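Local coordinates for protein aldehyde dehydrogenase (Listeria monocytogenes, PDB 3K9D) that probably oxidises an aldehyde or oxo group, with NAD or NADP as the electron acceptor, at residues W67-K70 with V71-N74; K73-A77 with S78-Y82. One frame throughout, in Å; residues are numbered along the deposited sequence.

Contact 1: W67-K70 with V71-N74; sequences WQDK and VIKN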
loop_
_atom_site.group_PDB
_atom_site.type_symbol
_atom_site.label_atom_id
_atom_site.label_comp_id
_atom_site.label_asym_id
_atom_site.label_seq_id
_atom_site.Cartn_x
_atom_site.Cartn_y
_atom_site.Cartn_z
ATOM N N TRP A 67 -30.889 -4.232 -16.802
ATOM C CA TRP A 67 -31.051 -5.470 -16.028
ATOM C C TRP A 67 -30.128 -6.591 -16.517
ATOM O O TRP A 67 -29.300 -7.075 -15.746
ATOM C CB TRP A 67 -32.524 -5.903 -16.004
ATOM C CG TRP A 67 -32.862 -7.114 -15.118
ATOM C CD1 TRP A 67 -32.030 -7.789 -14.259
ATOM C CD2 TRP A 67 -34.141 -7.742 -15.003
ATOM N NE1 TRP A 67 -32.709 -8.814 -13.646
ATOM C CE2 TRP A 67 -34.008 -8.804 -14.082
ATOM C CE3 TRP A 67 -35.388 -7.516 -15.600
ATOM C CZ2 TRP A 67 -35.081 -9.637 -13.740
ATOM C CZ3 TRP A 67 -36.448 -8.343 -15.261
ATOM C CH2 TRP A 67 -36.287 -9.390 -14.341
ATOM N N GLN A 68 -30.234 -6.954 -17.796
ATOM C CA GLN A 68 -29.386 -7.987 -18.430
ATOM C C GLN A 68 -27.889 -7.826 -18.124
ATOM O O GLN A 68 -27.226 -8.786 -17.732
ATOM C CB GLN A 68 -29.606 -8.000 -19.954
ATOM C CG GLN A 68 -28.943 -9.196 -20.686
ATOM C CD GLN A 68 -29.211 -9.232 -22.193
ATOM O OE1 GLN A 68 -30.097 -8.540 -22.708
ATOM N NE2 GLN A 68 -28.442 -10.052 -22.906
ATOM N N ASP A 69 -27.377 -6.609 -18.306
ATOM C CA ASP A 69 -25.963 -6.305 -18.083
ATOM C C ASP A 69 -25.498 -6.456 -16.630
ATOM O O ASP A 69 -24.387 -6.931 -16.386
ATOM C CB ASP A 69 -25.622 -4.916 -18.635
ATOM C CG ASP A 69 -25.671 -4.857 -20.184
ATOM O OD1 ASP A 69 -25.750 -5.914 -20.850
ATOM O OD2 ASP A 69 -25.608 -3.751 -20.730
ATOM N N LYS A 70 -26.344 -6.053 -15.683
ATOM C CA LYS A 70 -26.078 -6.240 -14.247
ATOM C C LYS A 70 -26.069 -7.716 -13.817
ATOM O O LYS A 70 -25.407 -8.068 -12.836
ATOM C CB LYS A 70 -27.096 -5.464 -13.404
ATOM C CG LYS A 70 -26.694 -4.050 -13.047
ATOM C CD LYS A 70 -27.918 -3.153 -12.907
ATOM C CE LYS A 70 -27.663 -1.996 -11.942
ATOM N NZ LYS A 70 -26.368 -1.268 -12.249
ATOM N N VAL A 71 -26.807 -8.571 -14.538
ATOM C CA VAL A 71 -26.764 -10.030 -14.305
ATOM C C VAL A 71 -25.374 -10.566 -14.662
ATOM O O VAL A 71 -24.780 -11.313 -13.890
ATOM C CB VAL A 71 -27.883 -10.818 -15.061
ATOM C CG1 VAL A 71 -27.702 -12.337 -14.928
ATOM C CG2 VAL A 71 -29.257 -10.437 -14.574
ATOM N N ILE A 72 -24.857 -10.161 -15.818
ATOM C CA ILE A 72 -23.484 -10.481 -16.249
ATOM C C ILE A 72 -22.419 -10.012 -15.223
ATOM O O ILE A 72 -21.455 -10.736 -14.939
ATOM C CB ILE A 72 -23.205 -9.899 -17.674
ATOM C CG1 ILE A 72 -24.096 -10.587 -18.723
ATOM C CG2 ILE A 72 -21.739 -10.052 -18.086
ATOM C CD1 ILE A 72 -24.306 -9.752 -19.972
ATOM N N LYS A 73 -22.631 -8.833 -14.642
ATOM C CA LYS A 73 -21.700 -8.275 -13.639
ATOM C C LYS A 73 -21.740 -9.097 -12.371
ATOM O O LYS A 73 -20.721 -9.281 -11.701
ATOM C CB LYS A 73 -22.059 -6.835 -13.319
ATOM C CG LYS A 73 -21.779 -5.868 -14.445
ATOM C CD LYS A 73 -22.571 -4.591 -14.269
ATOM C CE LYS A 73 -21.998 -3.742 -13.171
ATOM N NZ LYS A 73 -22.672 -2.424 -13.073
ATOM N N ASN A 74 -22.930 -9.589 -12.055
ATOM C CA ASN A 74 -23.118 -10.481 -10.922
ATOM C C ASN A 74 -22.492 -11.838 -11.152
ATOM O O ASN A 74 -21.914 -12.407 -10.221
ATOM C CB ASN A 74 -24.590 -10.574 -10.546
ATOM C CG ASN A 74 -25.025 -9.438 -9.649
ATOM O OD1 ASN A 74 -24.199 -8.732 -9.090
ATOM N ND2 ASN A 74 -26.332 -9.275 -9.479
#
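W67 and V71 join through the backbone at the first turn of helix 67-85, where V71 N donates to W67 O at 3.1 Å, and the same i to i+4 pattern carries on with K73 N to D69 O and N74 N to K70 O, while I72 N to Q68 O is weak. Q68 O also takes a weak second bond of the i to i+3 kind, from V71 N, beside the alpha-helical one.

The side chains follow this spiral. W67 has CG anti to its own N (chi1 -174°), and from there the indole crosses V71 at a slant: CD1 lies 3.8 Å from V71 CG2. The indole NE1 is hydrogen-bonded to E52 O, which ties the ring to helix 51-62 at its polar corner. On the flank of the helix, D69 and I72 run side by side in the same direction, and D69 OD1 comes to 4.2 Å from I72 CD1. The other carboxylate oxygen, OD2, accepts a hydrogen bond from the backbone N of D246. Q68 and I72 also pack against R456 of the second subunit.

K70 and K73 likewise extend alongside each other. On its way out, K73 lays CG 3.4 Å from D69 O and CD 3.9 Å from K70 CA, then bends at chi3 (74°). The two ammonium groups end close, K70 NZ lying 4.0 Å from K73 NZ, because both make salt bridges to D246 OD2; K73 NZ is also hydrogen-bonded to N120 OD1. Two buried lysines thus converge on a single carboxylate oxygen, and the carboxylate of D246 probably offsets the charge of both ammonium groups and lets them lie this close.

Contact 2: K73-A77 with S78-Y82; sequences KNVFA and SKHVY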
loop_
_atom_site.group_PDB
_atom_site.type_symbol
_atom_site.label_atom_id
_atom_site.label_comp_id
_atom_site.label_asym_id
_atom_site.label_seq_id
_atom_site.Cartn_x
_atom_site.Cartn_y
_atom_site.Cartn_z
ATOM N N LYS A 73 -22.631 -8.833 -14.642
ATOM C CA LYS A 73 -21.700 -8.275 -13.639
ATOM C C LYS A 73 -21.740 -9.097 -12.371
ATOM O O LYS A 73 -20.721 -9.281 -11.701
ATOM C CB LYS A 73 -22.059 -6.835 -13.319
ATOM C CG LYS A 73 -21.779 -5.868 -14.445
ATOM C CD LYS A 73 -22.571 -4.591 -14.269
ATOM C CE LYS A 73 -21.998 -3.742 -13.171
ATOM N NZ LYS A 73 -22.672 -2.424 -13.073
ATOM N N ASN A 74 -22.930 -9.589 -12.055
ATOM C CA ASN A 74 -23.118 -10.481 -10.922
ATOM C C ASN A 74 -22.492 -11.838 -11.152
ATOM O O ASN A 74 -21.914 -12.407 -10.221
ATOM C CB ASN A 74 -24.590 -10.574 -10.546
ATOM C CG ASN A 74 -25.025 -9.438 -9.649
ATOM O OD1 ASN A 74 -24.199 -8.732 -9.090
ATOM N ND2 ASN A 74 -26.332 -9.275 -9.479
ATOM N N VAL A 75 -22.569 -12.325 -12.402
ATOM C CA VAL A 75 -21.875 -13.545 -12.857
ATOM C C VAL A 75 -20.352 -13.392 -12.792
ATOM O O VAL A 75 -19.642 -14.303 -12.343
ATOM C CB VAL A 75 -22.314 -13.960 -14.318
ATOM C CG1 VAL A 75 -21.420 -15.051 -14.906
ATOM C CG2 VAL A 75 -23.745 -14.437 -14.328
ATOM N N PHE A 76 -19.866 -12.256 -13.279
ATOM C CA PHE A 76 -18.447 -11.944 -13.267
ATOM C C PHE A 76 -17.917 -11.928 -11.830
ATOM O O PHE A 76 -16.988 -12.658 -11.516
ATOM C CB PHE A 76 -18.162 -10.611 -13.981
ATOM C CG PHE A 76 -16.747 -10.147 -13.837
ATOM C CD1 PHE A 76 -15.738 -10.724 -14.594
ATOM C CD2 PHE A 76 -16.424 -9.131 -12.940
ATOM C CE1 PHE A 76 -14.424 -10.314 -14.442
ATOM C CE2 PHE A 76 -15.118 -8.710 -12.792
ATOM C CZ PHE A 76 -14.116 -9.304 -13.537
ATOM N N ALA A 77 -18.546 -11.122 -10.972
ATOM C CA ALA A 77 -18.194 -10.998 -9.553
ATOM C C ALA A 77 -18.212 -12.305 -8.757
ATOM O O ALA A 77 -17.458 -12.452 -7.791
ATOM C CB ALA A 77 -19.105 -10.029 -8.903
ATOM N N SER A 78 -19.091 -13.228 -9.141
ATOM C CA SER A 78 -19.191 -14.521 -8.473
ATOM C C SER A 78 -18.322 -15.568 -9.188
ATOM O O SER A 78 -17.248 -15.915 -8.685
ATOM C CB SER A 78 -20.658 -14.959 -8.269
ATOM O OG SER A 78 -21.380 -15.046 -9.489
ATOM N N LYS A 79 -18.738 -16.013 -10.375
ATOM C CA LYS A 79 -18.059 -17.119 -11.076
ATOM C C LYS A 79 -16.634 -16.831 -11.538
ATOM O O LYS A 79 -15.752 -17.669 -11.363
ATOM C CB LYS A 79 -18.898 -17.638 -12.256
ATOM C CG LYS A 79 -20.005 -18.588 -11.856
ATOM C CD LYS A 79 -19.494 -20.001 -11.556
ATOM C CE LYS A 79 -20.210 -20.615 -10.357
ATOM N NZ LYS A 79 -19.758 -19.982 -9.072
ATOM N N HIS A 80 -16.417 -15.662 -12.134
ATOM C CA HIS A 80 -15.115 -15.316 -12.701
ATOM C C HIS A 80 -14.053 -15.031 -11.619
ATOM O O HIS A 80 -12.919 -15.480 -11.753
ATOM C CB HIS A 80 -15.230 -14.116 -13.657
ATOM C CG HIS A 80 -15.927 -14.415 -14.943
ATOM N ND1 HIS A 80 -15.276 -14.397 -16.159
ATOM C CD2 HIS A 80 -17.224 -14.700 -15.215
ATOM C CE1 HIS A 80 -16.140 -14.670 -17.122
ATOM N NE2 HIS A 80 -17.328 -14.854 -16.576
ATOM N N VAL A 81 -14.434 -14.291 -10.569
ATOM C CA VAL A 81 -13.549 -14.015 -9.415
ATOM C C VAL A 81 -13.206 -15.327 -8.705
ATOM O O VAL A 81 -12.035 -15.609 -8.449
ATOM C CB VAL A 81 -14.179 -12.982 -8.418
ATOM C CG1 VAL A 81 -13.324 -12.802 -7.169
ATOM C CG2 VAL A 81 -14.417 -11.624 -9.101
ATOM N N TYR A 82 -14.234 -16.132 -8.424
ATOM C CA TYR A 82 -14.061 -17.446 -7.819
ATOM C C TYR A 82 -13.080 -18.349 -8.573
ATOM O O TYR A 82 -12.193 -18.934 -7.960
ATOM C CB TYR A 82 -15.407 -18.169 -7.610
ATOM C CG TYR A 82 -15.222 -19.532 -7.009
ATOM C CD1 TYR A 82 -14.791 -19.666 -5.689
ATOM C CD2 TYR A 82 -15.416 -20.687 -7.764
ATOM C CE1 TYR A 82 -14.574 -20.909 -5.129
ATOM C CE2 TYR A 82 -15.196 -21.948 -7.206
ATOM C CZ TYR A 82 -14.777 -22.046 -5.883
ATOM O OH TYR A 82 -14.551 -23.274 -5.298
#
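F76 and H80 meet one turn apart where helix 67-85 widens into a pi-type turn at 78-80. The widening is written in the backbone: F76 O accepts from V81 N at 3.2 Å, an i to i+5 bond nearly in line with the carbonyl, and only weakly from H80 N. Just before it, K79 N to V75 O is weak as well.

H80 is the side chain to follow. Its CB sits 3.1 Å from F76 O and also touches F76 CD1. CG lies anti to the carbonyl carbon, beside the backbone N, which turns it back toward the preceding turn, 3.7 Å from F76 CD1. On one branch of the imidazole, ND1 lies 4.0 Å from that same CD1; on the other, CD2 approaches F76 CA at 3.6 Å and has V75 O at the ring edge, in its plane. The two side chains cross at about a right angle, yet the ring planes meet obliquely at 40°, with centroids 5.5 Å apart. Beyond the histidine, F76 packs on I408, A410 and P416.

Around the helix, V81 sets CG2 3.4 Å from A77 O, and its side chain also touches Y127 of helix 121-134. A77 O is buried and has no polar partner in the model, consistent with V81 N having gone to F76 O, one residue further back, instead. S78 touches Y48 of helix 33-49, and V75 touches R51, so three neighbouring helices pack around this part of the rod.

S78 itself folds back on the previous turn. Its OG stands between its own N and carbonyl carbon (chi1 58°), which brings the hydroxyl to the carbonyl oxygen of N74. Two donors from one residue therefore grip N74 O: the backbone N of S78, and S78 OG at 2.8 Å, tilted 19° from the carbonyl plane.

Helix 67-85 carries both contacts, so neither closes a loop: each joins successive turns of one rod. Reading from the N terminus, contact 1 covers the opening turns, and contact 2 begins on K73 and N74 before contact 1 has ended. The two overlap there without nesting or crossing, their centres about 10 Å apart. The first ties the start of the helix to helix 51-62, to the D246 region and to the second subunit; the second continues inward along helices 33-49 and 121-134. At the shared N74, the side chain binds T122 and the carbonyl of R51, linking helix 121-134 with the start of helix 51-62.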